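Local coordinates for aminotransferase, class I (PDB 2O1B), which probably transfers amino groups between amino acids and 2-oxo acids with the help of pyridoxal-5'-phosphate, as class I aspartate aminotransferases do, at residues A[226-231]-A[307-312]; A[339-344]-A[376-381]; A[92-97]-A[296-301]. One frame throughout, in Å; residues are numbered along the deposited sequence.

Contact 1 (A[226-231]-A[307-312])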
loop_
_atom_site.group_PDB
_atom_site.type_symbol
_atom_site.label_atom_id
_atom_site.label_comp_id
_atom_site.label_asym_id
_atom_site.label_seq_id
_atom_site.Cartn_x
_atom_site.Cartn_y
_atom_site.Cartn_z
ATOM N N PHE A 226 -20.447 -11.039 -10.070
ATOM C CA PHE A 226 -21.540 -10.461 -10.844
ATOM C C PHE A 226 -21.558 -11.099 -12.249
ATOM O O PHE A 226 -20.901 -10.627 -13.176
ATOM C CB PHE A 226 -21.381 -8.921 -10.883
ATOM C CG PHE A 226 -21.276 -8.277 -9.498
ATOM C CD1 PHE A 226 -22.401 -7.748 -8.869
ATOM C CD2 PHE A 226 -20.048 -8.220 -8.821
ATOM C CE1 PHE A 226 -22.307 -7.168 -7.597
ATOM C CE2 PHE A 226 -19.948 -7.654 -7.558
ATOM C CZ PHE A 226 -21.092 -7.126 -6.938
ATOM N N GLY A 227 -22.299 -12.206 -12.375
ATOM C CA GLY A 227 -22.411 -12.940 -13.637
ATOM C C GLY A 227 -23.882 -13.179 -13.827
ATOM O O GLY A 227 -24.504 -13.866 -13.012
ATOM N N PHE A 228 -24.456 -12.572 -14.861
ATOM C CA PHE A 228 -25.914 -12.438 -14.919
ATOM C C PHE A 228 -26.635 -13.642 -15.502
ATOM O O PHE A 228 -27.614 -14.104 -14.931
ATOM C CB PHE A 228 -26.325 -11.133 -15.617
ATOM C CG PHE A 228 -25.834 -9.894 -14.905
ATOM C CD1 PHE A 228 -25.389 -8.799 -15.615
ATOM C CD2 PHE A 228 -25.799 -9.849 -13.508
ATOM C CE1 PHE A 228 -24.929 -7.655 -14.942
ATOM C CE2 PHE A 228 -25.329 -8.717 -12.826
ATOM C CZ PHE A 228 -24.903 -7.625 -13.540
ATOM N N ASP A 229 -26.141 -14.158 -16.619
ATOM C CA ASP A 229 -26.772 -15.309 -17.259
ATOM C C ASP A 229 -25.973 -16.607 -17.094
ATOM O O ASP A 229 -26.362 -17.654 -17.610
ATOM C CB ASP A 229 -27.021 -15.027 -18.740
ATOM C CG ASP A 229 -28.080 -15.946 -19.342
ATOM O OD1 ASP A 229 -27.897 -16.370 -20.508
ATOM O OD2 ASP A 229 -29.098 -16.244 -18.662
ATOM N N ALA A 230 -24.856 -16.520 -16.373
ATOM C CA ALA A 230 -23.926 -17.626 -16.192
ATOM C C ALA A 230 -22.865 -17.174 -15.190
ATOM O O ALA A 230 -22.447 -16.012 -15.209
ATOM C CB ALA A 230 -23.275 -17.999 -17.523
ATOM N N LYS A 231 -22.463 -18.084 -14.304
ATOM C CA LYS A 231 -21.405 -17.812 -13.327
ATOM C C LYS A 231 -20.121 -17.544 -14.092
ATOM O O LYS A 231 -19.770 -18.298 -14.982
ATOM C CB LYS A 231 -21.212 -19.009 -12.395
ATOM C CG LYS A 231 -20.048 -18.863 -11.412
ATOM C CD LYS A 231 -20.231 -19.754 -10.173
ATOM C CE LYS A 231 -19.155 -19.479 -9.113
ATOM N NZ LYS A 231 -19.165 -18.041 -8.630
ATOM N N GLU A 307 -26.701 -13.188 -4.069
ATOM C CA GLU A 307 -27.689 -12.125 -3.891
ATOM C C GLU A 307 -27.287 -10.849 -4.633
ATOM O O GLU A 307 -28.106 -10.258 -5.339
ATOM C CB GLU A 307 -27.870 -11.807 -2.408
ATOM C CG GLU A 307 -28.941 -10.757 -2.131
ATOM C CD GLU A 307 -28.882 -10.201 -0.719
ATOM O OE1 GLU A 307 -28.785 -11.002 0.244
ATOM O OE2 GLU A 307 -28.935 -8.955 -0.577
ATOM N N GLN A 308 -26.036 -10.436 -4.448
ATOM C CA GLN A 308 -25.468 -9.260 -5.107
ATOM C C GLN A 308 -25.599 -9.355 -6.613
ATOM O O GLN A 308 -26.038 -8.408 -7.259
ATOM C CB GLN A 308 -23.989 -9.105 -4.756
ATOM C CG GLN A 308 -23.700 -8.641 -3.330
ATOM C CD GLN A 308 -23.810 -7.140 -3.176
ATOM O OE1 GLN A 308 -24.911 -6.590 -3.197
ATOM N NE2 GLN A 308 -22.663 -6.460 -3.032
ATOM N N SER A 309 -25.201 -10.494 -7.169
ATOM C CA SER A 309 -25.302 -10.724 -8.609
ATOM C C SER A 309 -26.758 -10.612 -9.067
ATOM O O SER A 309 -27.057 -9.943 -10.048
ATOM C CB SER A 309 -24.740 -12.102 -8.967
ATOM O OG SER A 309 -24.402 -12.167 -10.345
ATOM N N ASN A 310 -27.666 -11.253 -8.342
ATOM C CA ASN A 310 -29.070 -11.201 -8.713
ATOM C C ASN A 310 -29.660 -9.788 -8.676
ATOM O O ASN A 310 -30.409 -9.408 -9.574
ATOM C CB ASN A 310 -29.886 -12.187 -7.879
ATOM C CG ASN A 310 -29.505 -13.635 -8.157
ATOM O OD1 ASN A 310 -29.608 -14.497 -7.279
ATOM N ND2 ASN A 310 -29.051 -13.906 -9.379
ATOM N N VAL A 311 -29.301 -9.012 -7.651
ATOM C CA VAL A 311 -29.786 -7.633 -7.492
ATOM C C VAL A 311 -29.372 -6.764 -8.680
ATOM O O VAL A 311 -30.169 -5.983 -9.197
ATOM C CB VAL A 311 -29.308 -7.002 -6.158
ATOM C CG1 VAL A 311 -29.339 -5.476 -6.222
ATOM C CG2 VAL A 311 -30.171 -7.515 -4.970
ATOM N N PHE A 312 -28.135 -6.920 -9.131
ATOM C CA PHE A 312 -27.666 -6.153 -10.283
ATOM C C PHE A 312 -28.218 -6.661 -11.609
ATOM O O PHE A 312 -28.437 -5.879 -12.544
ATOM C CB PHE A 312 -26.144 -6.022 -10.269
ATOM C CG PHE A 312 -25.670 -4.942 -9.345
ATOM C CD1 PHE A 312 -25.436 -3.659 -9.822
ATOM C CD2 PHE A 312 -25.535 -5.181 -7.978
ATOM C CE1 PHE A 312 -25.034 -2.641 -8.962
ATOM C CE2 PHE A 312 -25.136 -4.173 -7.118
ATOM C CZ PHE A 312 -24.878 -2.900 -7.613
#
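Gln308 meets Phe226 through its aliphatic part: CB of Gln308 lies 3.8 Å from CE1 of Phe226, and the two side chains run next to each other in the same direction. Bent at chi2, the chain carries the amide alongside the ring, where NE2 is bonded to Asn256 OD1 and to Gly254 O. One residue on, Ser309 supplies the polar link. With OG anti to its own backbone N (chi1 -160°), the hydroxyl meets the loop backbone and accepts a hydrogen bond from Gly227 N (N to OG 2.9 Å, N-H...O angle 143°). The carbonyl of Ser309 faces the rim of the Phe228 ring, its O 3.5 Å from CE2 and near the ring plane. Phe312, a turn further along, touches both loop phenylalanines, with its ring and with its CB. Phe226 directs an edge at the Phe312 ring in an offset edge-to-face pair, with centroids 5.6 Å apart and planes at 89°, while CB of Phe312 packs 3.8 Å from CE2 of Phe228. Phe226 also packs on Lys253 of the pyridoxal-phosphate pocket, so helix 302-325 backs a loop close to the cofactor. This loop follows strand 216-220 of the large mixed sheet, and backbone hydrogen bonds of Phe226 with Gly336 and of Phe228 with Lys334 tie it to the chain that leads into strand 338-342.

Contact 2 (A[339-344]-A[376-381])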
loop_
_atom_site.group_PDB
_atom_site.type_symbol
_atom_site.label_atom_id
_atom_site.label_comp_id
_atom_site.label_asym_id
_atom_site.label_seq_id
_atom_site.Cartn_x
_atom_site.Cartn_y
_atom_site.Cartn_z
ATOM N N VAL A 339 -23.827 -0.292 -17.413
ATOM C CA VAL A 339 -24.225 -0.415 -18.822
ATOM C C VAL A 339 -23.349 0.507 -19.696
ATOM O O VAL A 339 -23.059 1.637 -19.319
ATOM C CB VAL A 339 -25.753 -0.204 -19.036
ATOM C CG1 VAL A 339 -26.153 -0.404 -20.510
ATOM C CG2 VAL A 339 -26.554 -1.173 -18.165
ATOM N N TRP A 340 -22.902 -0.025 -20.831
ATOM C CA TRP A 340 -21.999 0.644 -21.780
ATOM C C TRP A 340 -22.914 1.201 -22.864
ATOM O O TRP A 340 -23.483 0.442 -23.652
ATOM C CB TRP A 340 -21.017 -0.413 -22.318
ATOM C CG TRP A 340 -19.857 -0.025 -23.215
ATOM C CD1 TRP A 340 -19.540 -0.600 -24.412
ATOM C CD2 TRP A 340 -18.825 0.939 -22.953
ATOM N NE1 TRP A 340 -18.391 -0.048 -24.927
ATOM C CE2 TRP A 340 -17.925 0.895 -24.047
ATOM C CE3 TRP A 340 -18.563 1.825 -21.897
ATOM C CZ2 TRP A 340 -16.809 1.730 -24.133
ATOM C CZ3 TRP A 340 -17.443 2.660 -21.981
ATOM C CH2 TRP A 340 -16.582 2.608 -23.089
ATOM N N LEU A 341 -23.079 2.533 -22.861
ATOM C CA LEU A 341 -24.059 3.247 -23.693
ATOM C C LEU A 341 -23.362 4.000 -24.817
ATOM O O LEU A 341 -22.374 4.685 -24.577
ATOM C CB LEU A 341 -24.801 4.280 -22.827
ATOM C CG LEU A 341 -26.222 4.832 -23.043
ATOM C CD1 LEU A 341 -26.198 6.344 -22.882
ATOM C CD2 LEU A 341 -26.895 4.458 -24.361
ATOM N N GLU A 342 -23.885 3.892 -26.037
ATOM C CA GLU A 342 -23.406 4.716 -27.153
ATOM C C GLU A 342 -23.699 6.193 -26.918
ATOM O O GLU A 342 -24.762 6.551 -26.398
ATOM C CB GLU A 342 -24.065 4.289 -28.473
ATOM C CG GLU A 342 -23.692 2.887 -28.942
ATOM C CD GLU A 342 -23.914 2.672 -30.439
ATOM O OE1 GLU A 342 -23.794 3.636 -31.224
ATOM O OE2 GLU A 342 -24.214 1.527 -30.827
ATOM N N THR A 343 -22.745 7.048 -27.288
ATOM C CA THR A 343 -23.023 8.469 -27.429
ATOM C C THR A 343 -23.807 8.709 -28.728
ATOM O O THR A 343 -23.666 7.947 -29.699
ATOM C CB THR A 343 -21.751 9.333 -27.429
ATOM O OG1 THR A 343 -20.931 9.007 -28.563
ATOM C CG2 THR A 343 -20.979 9.159 -26.120
ATOM N N PRO A 344 -24.649 9.759 -28.751
ATOM C CA PRO A 344 -25.392 10.061 -29.961
ATOM C C PRO A 344 -24.480 10.725 -30.972
ATOM O O PRO A 344 -23.404 11.204 -30.585
ATOM C CB PRO A 344 -26.459 11.045 -29.480
ATOM C CG PRO A 344 -25.935 11.635 -28.259
ATOM C CD PRO A 344 -24.948 10.709 -27.668
ATOM N N ARG A 376 -16.714 6.791 -28.153
ATOM C CA ARG A 376 -18.124 7.050 -28.448
ATOM C C ARG A 376 -19.083 6.225 -27.589
ATOM O O ARG A 376 -20.147 5.794 -28.045
ATOM C CB ARG A 376 -18.407 6.910 -29.942
ATOM C CG ARG A 376 -17.486 7.792 -30.793
ATOM C CD ARG A 376 -18.232 8.610 -31.824
ATOM N NE ARG A 376 -17.350 9.598 -32.456
ATOM C CZ ARG A 376 -17.459 10.919 -32.331
ATOM N NH1 ARG A 376 -18.438 11.461 -31.606
ATOM N NH2 ARG A 376 -16.593 11.710 -32.956
ATOM N N TYR A 377 -18.688 6.028 -26.333
ATOM C CA TYR A 377 -19.534 5.395 -25.331
ATOM C C TYR A 377 -19.392 6.096 -23.997
ATOM O O TYR A 377 -18.414 6.786 -23.754
ATOM C CB TYR A 377 -19.123 3.953 -25.086
ATOM C CG TYR A 377 -19.372 3.003 -26.213
ATOM C CD1 TYR A 377 -20.519 2.217 -26.237
ATOM C CD2 TYR A 377 -18.458 2.882 -27.256
ATOM C CE1 TYR A 377 -20.758 1.342 -27.275
ATOM C CE2 TYR A 377 -18.686 2.000 -28.294
ATOM C CZ TYR A 377 -19.839 1.237 -28.296
ATOM O OH TYR A 377 -20.066 0.348 -29.327
ATOM N N VAL A 378 -20.365 5.873 -23.130
ATOM C CA VAL A 378 -20.263 6.269 -21.742
ATOM C C VAL A 378 -20.612 5.072 -20.864
ATOM O O VAL A 378 -21.382 4.196 -21.276
ATOM C CB VAL A 378 -21.153 7.497 -21.413
ATOM C CG1 VAL A 378 -20.681 8.725 -22.204
ATOM C CG2 VAL A 378 -22.632 7.199 -21.694
ATOM N N ARG A 379 -20.023 5.037 -19.668
ATOM C CA ARG A 379 -20.279 3.983 -18.697
ATOM C C ARG A 379 -21.267 4.471 -17.641
ATOM O O ARG A 379 -21.119 5.564 -17.078
ATOM C CB ARG A 379 -18.964 3.559 -18.038
ATOM C CG ARG A 379 -19.015 2.229 -17.291
ATOM C CD ARG A 379 -17.778 2.072 -16.399
ATOM N NE ARG A 379 -17.805 3.016 -15.280
ATOM C CZ ARG A 379 -16.857 3.129 -14.346
ATOM N NH1 ARG A 379 -15.780 2.344 -14.362
ATOM N NH2 ARG A 379 -16.996 4.024 -13.376
ATOM N N ILE A 380 -22.271 3.653 -17.379
ATOM C CA ILE A 380 -23.378 4.034 -16.512
ATOM C C ILE A 380 -23.466 3.029 -15.377
ATOM O O ILE A 380 -23.677 1.836 -15.612
ATOM C CB ILE A 380 -24.698 4.089 -17.307
ATOM C CG1 ILE A 380 -24.694 5.319 -18.235
ATOM C CG2 ILE A 380 -25.907 4.082 -16.372
ATOM C CD1 ILE A 380 -25.880 5.404 -19.171
ATOM N N SER A 381 -23.273 3.510 -14.155
ATOM C CA SER A 381 -23.292 2.640 -12.979
ATOM C C SER A 381 -24.704 2.395 -12.475
ATOM O O SER A 381 -25.465 3.338 -12.248
ATOM C CB SER A 381 -22.461 3.240 -11.859
ATOM O OG SER A 381 -22.559 2.448 -10.680
HETATM O O HOH W 1 -20.627 4.707 -30.585
HETATM O O HOH W 2 -21.032 9.905 -31.508
#
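Trp340 and Tyr377 stack face to face across an antiparallel strand pair. The phenol ring is offset over the five-membered ring of the indole, with centroids 3.9 Å apart and planes only 4° from parallel, and Trp340 NE1 sits above the centre of the Tyr377 ring. Tyr377 CB adds a CH-pi contact, 3.3 Å from the centroid of the six-membered ring of Trp340. Trp340 CG is anti to the backbone N (chi1 -174°), which swings the indole across Tyr377; the indole NE1 is hydrogen-bonded to Tyr167 OH. Glu342 runs beside the tyrosine, its CG 3.7 Å from Tyr377 CE1. The sheet face opposite Trp340 is aliphatic: Leu341 lies alongside Val378, CB to CG2 3.8 Å, and its CD1 reaches Ile380 CD1. Between the strands, paired backbone bonds join Val339 with Ile380 and Leu341 with Val378; Leu341 N to Val378 O is the straightest at 174°. Thr343 N prolongs the ladder to Arg376 O (3.0 Å), approaching from above the carbonyl plane. The Arg379 side chain comes within about 6 Å of the pyridoxal-5'-phosphate, its NH1 hydrogen-bonded to Asn192 OD1 of the cofactor pocket, so the strand pair borders the active site. The two strands are the inner pair of a four-stranded antiparallel sheet, flanked by strands 330-331 and 365-366, and Phe352 of helix 349-360 packs on Leu341 and Val378.

Contact 3 (A[92-97]-A[296-301])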
loop_
_atom_site.group_PDB
_atom_site.type_symbol
_atom_site.label_atom_id
_atom_site.label_comp_id
_atom_site.label_asym_id
_atom_site.label_seq_id
_atom_site.Cartn_x
_atom_site.Cartn_y
_atom_site.Cartn_z
ATOM N N GLN A 92 -5.651 -19.755 4.079
ATOM C CA GLN A 92 -6.536 -20.906 4.034
ATOM C C GLN A 92 -7.955 -20.556 3.585
ATOM O O GLN A 92 -8.585 -21.341 2.877
ATOM C CB GLN A 92 -6.563 -21.609 5.390
ATOM C CG GLN A 92 -7.338 -22.918 5.399
ATOM C CD GLN A 92 -6.638 -24.028 4.629
ATOM O OE1 GLN A 92 -5.488 -24.349 4.903
ATOM N NE2 GLN A 92 -7.340 -24.632 3.680
ATOM N N ALA A 93 -8.465 -19.400 4.010
ATOM C CA ALA A 93 -9.806 -18.964 3.592
ATOM C C ALA A 93 -9.825 -18.681 2.092
ATOM O O ALA A 93 -10.838 -18.897 1.430
ATOM C CB ALA A 93 -10.258 -17.740 4.374
ATOM N N ILE A 94 -8.687 -18.226 1.577
ATOM C CA ILE A 94 -8.505 -17.974 0.154
ATOM C C ILE A 94 -8.536 -19.260 -0.670
ATOM O O ILE A 94 -9.270 -19.345 -1.658
ATOM C CB ILE A 94 -7.186 -17.200 -0.123
ATOM C CG1 ILE A 94 -7.309 -15.745 0.357
ATOM C CG2 ILE A 94 -6.850 -17.218 -1.610
ATOM C CD1 ILE A 94 -5.975 -15.014 0.507
ATOM N N VAL A 95 -7.736 -20.256 -0.285
ATOM C CA VAL A 95 -7.698 -21.511 -1.053
ATOM C C VAL A 95 -9.022 -22.263 -0.970
ATOM O O VAL A 95 -9.454 -22.865 -1.958
ATOM C CB VAL A 95 -6.501 -22.448 -0.676
ATOM C CG1 VAL A 95 -5.176 -21.697 -0.728
ATOM C CG2 VAL A 95 -6.692 -23.097 0.677
ATOM N N ASP A 96 -9.655 -22.222 0.207
ATOM C CA ASP A 96 -10.975 -22.828 0.423
ATOM C C ASP A 96 -12.039 -22.195 -0.469
ATOM O O ASP A 96 -12.869 -22.896 -1.052
ATOM C CB ASP A 96 -11.423 -22.679 1.878
ATOM C CG ASP A 96 -10.658 -23.587 2.850
ATOM O OD1 ASP A 96 -9.838 -24.436 2.421
ATOM O OD2 ASP A 96 -10.892 -23.436 4.068
ATOM N N PHE A 97 -12.025 -20.862 -0.542
ATOM C CA PHE A 97 -12.937 -20.110 -1.404
ATOM C C PHE A 97 -12.747 -20.548 -2.855
ATOM O O PHE A 97 -13.693 -21.006 -3.499
ATOM C CB PHE A 97 -12.683 -18.610 -1.219
ATOM C CG PHE A 97 -13.557 -17.714 -2.059
ATOM C CD1 PHE A 97 -14.851 -17.395 -1.652
ATOM C CD2 PHE A 97 -13.063 -17.130 -3.219
ATOM C CE1 PHE A 97 -15.658 -16.539 -2.417
ATOM C CE2 PHE A 97 -13.864 -16.276 -3.985
ATOM C CZ PHE A 97 -15.163 -15.978 -3.573
ATOM N N TYR A 296 -13.637 -13.880 7.698
ATOM C CA TYR A 296 -15.037 -14.100 8.015
ATOM C C TYR A 296 -15.892 -13.953 6.761
ATOM O O TYR A 296 -16.770 -14.768 6.524
ATOM C CB TYR A 296 -15.496 -13.134 9.095
ATOM C CG TYR A 296 -16.804 -13.546 9.701
ATOM C CD1 TYR A 296 -18.002 -12.971 9.279
ATOM C CD2 TYR A 296 -16.852 -14.540 10.673
ATOM C CE1 TYR A 296 -19.205 -13.362 9.831
ATOM C CE2 TYR A 296 -18.047 -14.932 11.231
ATOM C CZ TYR A 296 -19.214 -14.339 10.807
ATOM O OH TYR A 296 -20.396 -14.737 11.370
ATOM N N ALA A 297 -15.595 -12.939 5.942
ATOM C CA ALA A 297 -16.366 -12.680 4.730
ATOM C C ALA A 297 -16.294 -13.854 3.763
ATOM O O ALA A 297 -17.323 -14.384 3.345
ATOM C CB ALA A 297 -15.904 -11.401 4.060
ATOM N N LEU A 298 -15.070 -14.255 3.426
ATOM C CA LEU A 298 -14.819 -15.344 2.488
ATOM C C LEU A 298 -15.430 -16.654 2.925
ATOM O O LEU A 298 -16.005 -17.368 2.110
ATOM C CB LEU A 298 -13.312 -15.520 2.264
ATOM C CG LEU A 298 -12.655 -14.371 1.495
ATOM C CD1 LEU A 298 -11.133 -14.429 1.615
ATOM C CD2 LEU A 298 -13.085 -14.428 0.043
ATOM N N ASN A 299 -15.308 -16.958 4.213
ATOM C CA ASN A 299 -15.830 -18.209 4.755
ATOM C C ASN A 299 -17.350 -18.309 4.789
ATOM O O ASN A 299 -17.900 -19.399 4.653
ATOM C CB ASN A 299 -15.281 -18.468 6.164
ATOM C CG ASN A 299 -13.821 -18.896 6.166
ATOM O OD1 ASN A 299 -13.160 -18.835 7.207
ATOM N ND2 ASN A 299 -13.304 -19.327 5.010
ATOM N N HIS A 300 -18.037 -17.191 4.981
ATOM C CA HIS A 300 -19.466 -17.275 5.316
ATOM C C HIS A 300 -20.446 -16.634 4.338
ATOM O O HIS A 300 -21.657 -16.765 4.524
ATOM C CB HIS A 300 -19.714 -16.713 6.714
ATOM C CG HIS A 300 -19.027 -17.476 7.797
ATOM N ND1 HIS A 300 -17.892 -17.014 8.427
ATOM C CD2 HIS A 300 -19.319 -18.668 8.369
ATOM C CE1 HIS A 300 -17.512 -17.890 9.340
ATOM N NE2 HIS A 300 -18.355 -18.907 9.318
ATOM N N TYR A 301 -19.948 -15.957 3.304
ATOM C CA TYR A 301 -20.847 -15.131 2.479
ATOM C C TYR A 301 -20.991 -15.500 0.997
ATOM O O TYR A 301 -21.171 -14.631 0.145
ATOM C CB TYR A 301 -20.543 -13.642 2.676
ATOM C CG TYR A 301 -20.912 -13.150 4.061
ATOM C CD1 TYR A 301 -20.008 -13.247 5.121
ATOM C CD2 TYR A 301 -22.163 -12.594 4.309
ATOM C CE1 TYR A 301 -20.348 -12.805 6.398
ATOM C CE2 TYR A 301 -22.511 -12.145 5.579
ATOM C CZ TYR A 301 -21.598 -12.248 6.613
ATOM O OH TYR A 301 -21.944 -11.796 7.861
HETATM O O HOH W 3 -13.294 -19.593 2.364
HETATM O O HOH W 4 -11.114 -21.305 5.737
#
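Asn299 ND2 reaches the neighbouring helix through two waters. One accepts from ND2 at 3.0 Å and donates to Asp96 OD2 at 2.7 Å; the other donates to Ala93 O at 2.7 Å, while its bond from ND2 is weak. Asp96 is also held from its own helix, where Gln92 NE2 donates to OD1 (2.8 Å) from above the carboxylate plane. The amide also lies against Ala93, whose CB is 3.5 Å from Asn299 ND2. Next to this hydrated edge the contact turns apolar. Phe97, its CG anti to the backbone N (chi1 180°), presents a ring face to Leu298, whose CD2 stands 4.0 Å from the ring centroid and 15° off the normal in a CH-pi contact. The other methyl of Leu298, CD1, touches CG1 of Ile94 at 4.2 Å. Phe97 in turn meets Tyr249 edge-to-face. Through Ile94, helix 88-102 packs on strands 112-115 and 263-267 of the mixed sheet, and helix 288-300 packs against it with local axes 9.2 Å apart and directions 27° from parallel, in keeping with the alpha/beta large domain of fold-type I pyridoxal-phosphate enzymes.

In the fold
All three contacts lie in the part of the chain that makes up the class I and II aminotransferase fold. Contact 3 opens first along the chain, and its segments alternate with those of contact 1; contact 2 opens after both have closed. Contacts 1 and 3 have centres 19 Å apart and are joined through consecutive helices, 288-300 and 302-325. The centres of contacts 1 and 2 lie 21 Å apart, their nearest atoms about 6 Å. Contacts 2 and 3, 35 Å between centres, fall on opposite sides of the chain's centre. Helix 302-325, followed in the chain by strand 330-331, leads from the helices by the large mixed sheet toward the four-stranded antiparallel sheet, with the cofactor pocket near contacts 1 and 2.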